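Local coordinates for protein Ent-copalyl diphosphate synthase (Streptomyces platensis, PDB 5BP8) that belongs to the largely helical terpene cyclase superfamily, part of its sequence being related to the squalene-hopene cyclases, at residues A[190-194]-A[217-223]. Residues are numbered along the deposited sequence; the frame is centred on the assembly and turned at random.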
ATOM      1  N   TRP A 190       5.517 -12.081  -8.246  1.00 16.73           N
ATOM      2  CA  TRP A 190       6.867 -12.126  -7.675  1.00 16.83           C
ATOM      3  C   TRP A 190       6.923 -11.479  -6.298  1.00 16.82           C
ATOM      4  O   TRP A 190       7.682 -11.911  -5.439  1.00 16.42           O
ATOM      5  CB  TRP A 190       7.870 -11.423  -8.582  1.00 17.50           C
ATOM      6  CG  TRP A 190       8.077 -12.115  -9.922  1.00 17.98           C
ATOM      7  CD1 TRP A 190       7.513 -13.301 -10.345  1.00 18.16           C
ATOM      8  CD2 TRP A 190       8.908 -11.657 -11.008  1.00 19.22           C
ATOM      9  NE1 TRP A 190       7.941 -13.589 -11.637  1.00 19.26           N
ATOM     10  CE2 TRP A 190       8.794 -12.605 -12.057  1.00 19.85           C
ATOM     11  CE3 TRP A 190       9.683 -10.524 -11.208  1.00 20.58           C
ATOM     12  CZ2 TRP A 190       9.472 -12.466 -13.267  1.00 21.56           C
ATOM     13  CZ3 TRP A 190      10.350 -10.373 -12.415  1.00 22.26           C
ATOM     14  CH2 TRP A 190      10.239 -11.346 -13.431  1.00 22.40           C
ATOM     15  N   HIS A 191       6.133 -10.429  -6.115  1.00 16.25           N
ATOM     16  CA  HIS A 191       6.015  -9.740  -4.839  1.00 16.83           C
ATOM     17  C   HIS A 191       5.584 -10.676  -3.699  1.00 17.34           C
ATOM     18  O   HIS A 191       5.839 -10.357  -2.519  1.00 16.45           O
ATOM     19  CB  HIS A 191       4.991  -8.609  -4.977  1.00 17.29           C
ATOM     20  CG  HIS A 191       4.976  -7.676  -3.815  1.00 17.65           C
ATOM     21  ND1 HIS A 191       5.983  -6.775  -3.579  1.00 17.58           N
ATOM     22  CD2 HIS A 191       4.085  -7.513  -2.806  1.00 19.02           C
ATOM     23  CE1 HIS A 191       5.725  -6.098  -2.475  1.00 18.13           C
ATOM     24  NE2 HIS A 191       4.575  -6.527  -1.988  1.00 18.09           N
ATOM     25  N   THR A 192       4.950 -11.812  -4.045  1.00 17.97           N
ATOM     26  CA  THR A 192       4.425 -12.757  -3.068  1.00 19.06           C
ATOM     27  C   THR A 192       5.119 -14.139  -3.137  1.00 18.56           C
ATOM     28  O   THR A 192       4.595 -15.165  -2.675  1.00 16.78           O
ATOM     29  CB  THR A 192       2.883 -12.829  -3.130  1.00 23.75           C
ATOM     30  OG1 THR A 192       2.373 -13.600  -2.020  1.00 27.17           O
ATOM     31  CG2 THR A 192       2.393 -13.387  -4.350  1.00 24.80           C
ATOM     32  N   LEU A 193       6.339 -14.139  -3.654  1.00 17.31           N
ATOM     33  CA  LEU A 193       7.074 -15.381  -3.845  1.00 17.49           C
ATOM     34  C   LEU A 193       7.137 -16.230  -2.559  1.00 17.13           C
ATOM     35  O   LEU A 193       7.057 -17.453  -2.627  1.00 17.05           O
ATOM     36  CB  LEU A 193       8.489 -15.109  -4.349  1.00 17.85           C
ATOM     37  CG  LEU A 193       9.451 -16.304  -4.501  1.00 18.57           C
ATOM     38  CD1 LEU A 193       8.923 -17.307  -5.516  1.00 19.06           C
ATOM     39  CD2 LEU A 193      10.841 -15.818  -4.912  1.00 18.59           C
ATOM     40  N   GLU A 194       7.270 -15.578  -1.415  1.00 17.37           N
ATOM     41  CA  GLU A 194       7.475 -16.305  -0.125  1.00 17.96           C
ATOM     42  C   GLU A 194       6.284 -17.154   0.271  1.00 17.91           C
ATOM     43  O   GLU A 194       6.391 -18.053   1.097  1.00 19.30           O
ATOM     44  CB  GLU A 194       7.848 -15.319   1.006  1.00 18.29           C
ATOM     45  CG  GLU A 194       6.684 -14.587   1.679  1.00 18.24           C
ATOM     46  CD  GLU A 194       6.144 -13.392   0.901  1.00 18.06           C
ATOM     47  OE1 GLU A 194       6.585 -13.151  -0.262  1.00 17.19           O
ATOM     48  OE2 GLU A 194       5.282 -12.675   1.476  1.00 18.63           O
ATOM     49  N   VAL A 217      13.366  -8.728  -5.290  1.00 16.97           N
ATOM     50  CA  VAL A 217      12.421  -9.541  -6.045  1.00 17.13           C
ATOM     51  C   VAL A 217      11.030  -8.968  -5.814  1.00 17.17           C
ATOM     52  O   VAL A 217      10.542  -8.947  -4.666  1.00 16.50           O
ATOM     53  CB  VAL A 217      12.470 -10.999  -5.604  1.00 17.85           C
ATOM     54  CG1 VAL A 217      11.366 -11.834  -6.285  1.00 18.32           C
ATOM     55  CG2 VAL A 217      13.848 -11.572  -5.906  1.00 18.89           C
ATOM     56  N   GLY A 218      10.412  -8.470  -6.881  1.00 16.65           N
ATOM     57  CA  GLY A 218       9.135  -7.819  -6.757  1.00 16.69           C
ATOM     58  C   GLY A 218       9.085  -6.695  -5.734  1.00 16.83           C
ATOM     59  O   GLY A 218       8.042  -6.477  -5.140  1.00 16.92           O
ATOM     60  N   CYS A 219      10.193  -5.971  -5.507  1.00 15.95           N
ATOM     61  CA  CYS A 219      10.235  -4.927  -4.473  1.00 16.45           C
ATOM     62  C   CYS A 219       9.684  -5.369  -3.097  1.00 16.27           C
ATOM     63  O   CYS A 219       9.068  -4.553  -2.383  1.00 15.85           O
ATOM     64  CB  CYS A 219       9.513  -3.646  -4.937  1.00 16.62           C
ATOM     65  SG  CYS A 219      10.298  -2.854  -6.377  1.00 17.62           S
ATOM     66  N   SER A 220       9.936  -6.638  -2.731  1.00 15.01           N
ATOM     67  CA  SER A 220       9.499  -7.217  -1.472  1.00 15.27           C
ATOM     68  C   SER A 220      10.685  -7.748  -0.701  1.00 15.10           C
ATOM     69  O   SER A 220      11.380  -8.648  -1.197  1.00 15.59           O
ATOM     70  CB  SER A 220       8.600  -8.423  -1.724  1.00 15.74           C
ATOM     71  OG  SER A 220       8.378  -9.135  -0.510  1.00 16.35           O
ATOM     72  N   PRO A 221      10.887  -7.276   0.526  1.00 15.10           N
ATOM     73  CA  PRO A 221      11.949  -7.927   1.312  1.00 15.23           C
ATOM     74  C   PRO A 221      11.683  -9.419   1.545  1.00 15.52           C
ATOM     75  O   PRO A 221      12.611 -10.243   1.448  1.00 15.76           O
ATOM     76  CB  PRO A 221      11.928  -7.136   2.624  1.00 15.31           C
ATOM     77  CG  PRO A 221      11.449  -5.808   2.222  1.00 15.52           C
ATOM     78  CD  PRO A 221      10.381  -6.066   1.202  1.00 15.35           C
ATOM     79  N   ALA A 222      10.447  -9.789   1.873  1.00 15.16           N
ATOM     80  CA  ALA A 222      10.121 -11.201   2.105  1.00 15.58           C
ATOM     81  C   ALA A 222      10.388 -12.078   0.852  1.00 16.14           C
ATOM     82  O   ALA A 222      10.960 -13.151   0.959  1.00 15.09           O
ATOM     83  CB  ALA A 222       8.657 -11.354   2.536  1.00 16.59           C
ATOM     84  N   ALA A 223       9.931 -11.621  -0.310  1.00 15.88           N
ATOM     85  CA  ALA A 223      10.107 -12.397  -1.551  1.00 16.73           C
ATOM     86  C   ALA A 223      11.599 -12.556  -1.847  1.00 16.60           C
ATOM     87  O   ALA A 223      12.041 -13.612  -2.325  1.00 17.25           O
ATOM     88  CB  ALA A 223       9.397 -11.713  -2.715  1.00 16.05           C
TER
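His-191 and Gly-218 illustrate how a buried imidazole can fasten one loop to the turn that opens a helix. His-191 ND1 donates to Gly-218 O over 2.6 Å, almost straight at 177°, and the acceptor lies in the ring plane. With CG anti to the backbone N (chi1 -169°), the ring lies beside its own carbonyl carbon, which brings ND1 to Gly-218 O; Cys-219 O also lies at its edge, while Ser-220 OG sits over one face. Gly-218 has positive phi, and its CA lies 4.1 Å from His-191 CA, a close approach of the two backbones.

Beside this bond, Ala-223 CB presses against Trp-190 O at 3.2 Å and meets Leu-193 CB at 3.9 Å. Bending at chi2, Glu-194 turns a carboxylate face to Ala-222 CB, which sits almost straight above CD at 3.6 Å. Ser-220 N-caps helix 221-228, its OG accepting from Ala-223 N at 2.9 Å.

Further out, Tyr-32 OH hydrogen-bonds Glu-194 OE2, and Lys-498 NZ joins the two residues, salt-bridged to OE2 and hydrogen-bonded to His-191 O. His-191 NE2 is hydrogen-bonded to Asp-497 OD2, so bonds at both nitrogens would restrict ring rotation. Donation to a carbonyl opposite a carboxylate would probably favour the charged imidazole and, if so, strengthen the bond to Gly-218 O.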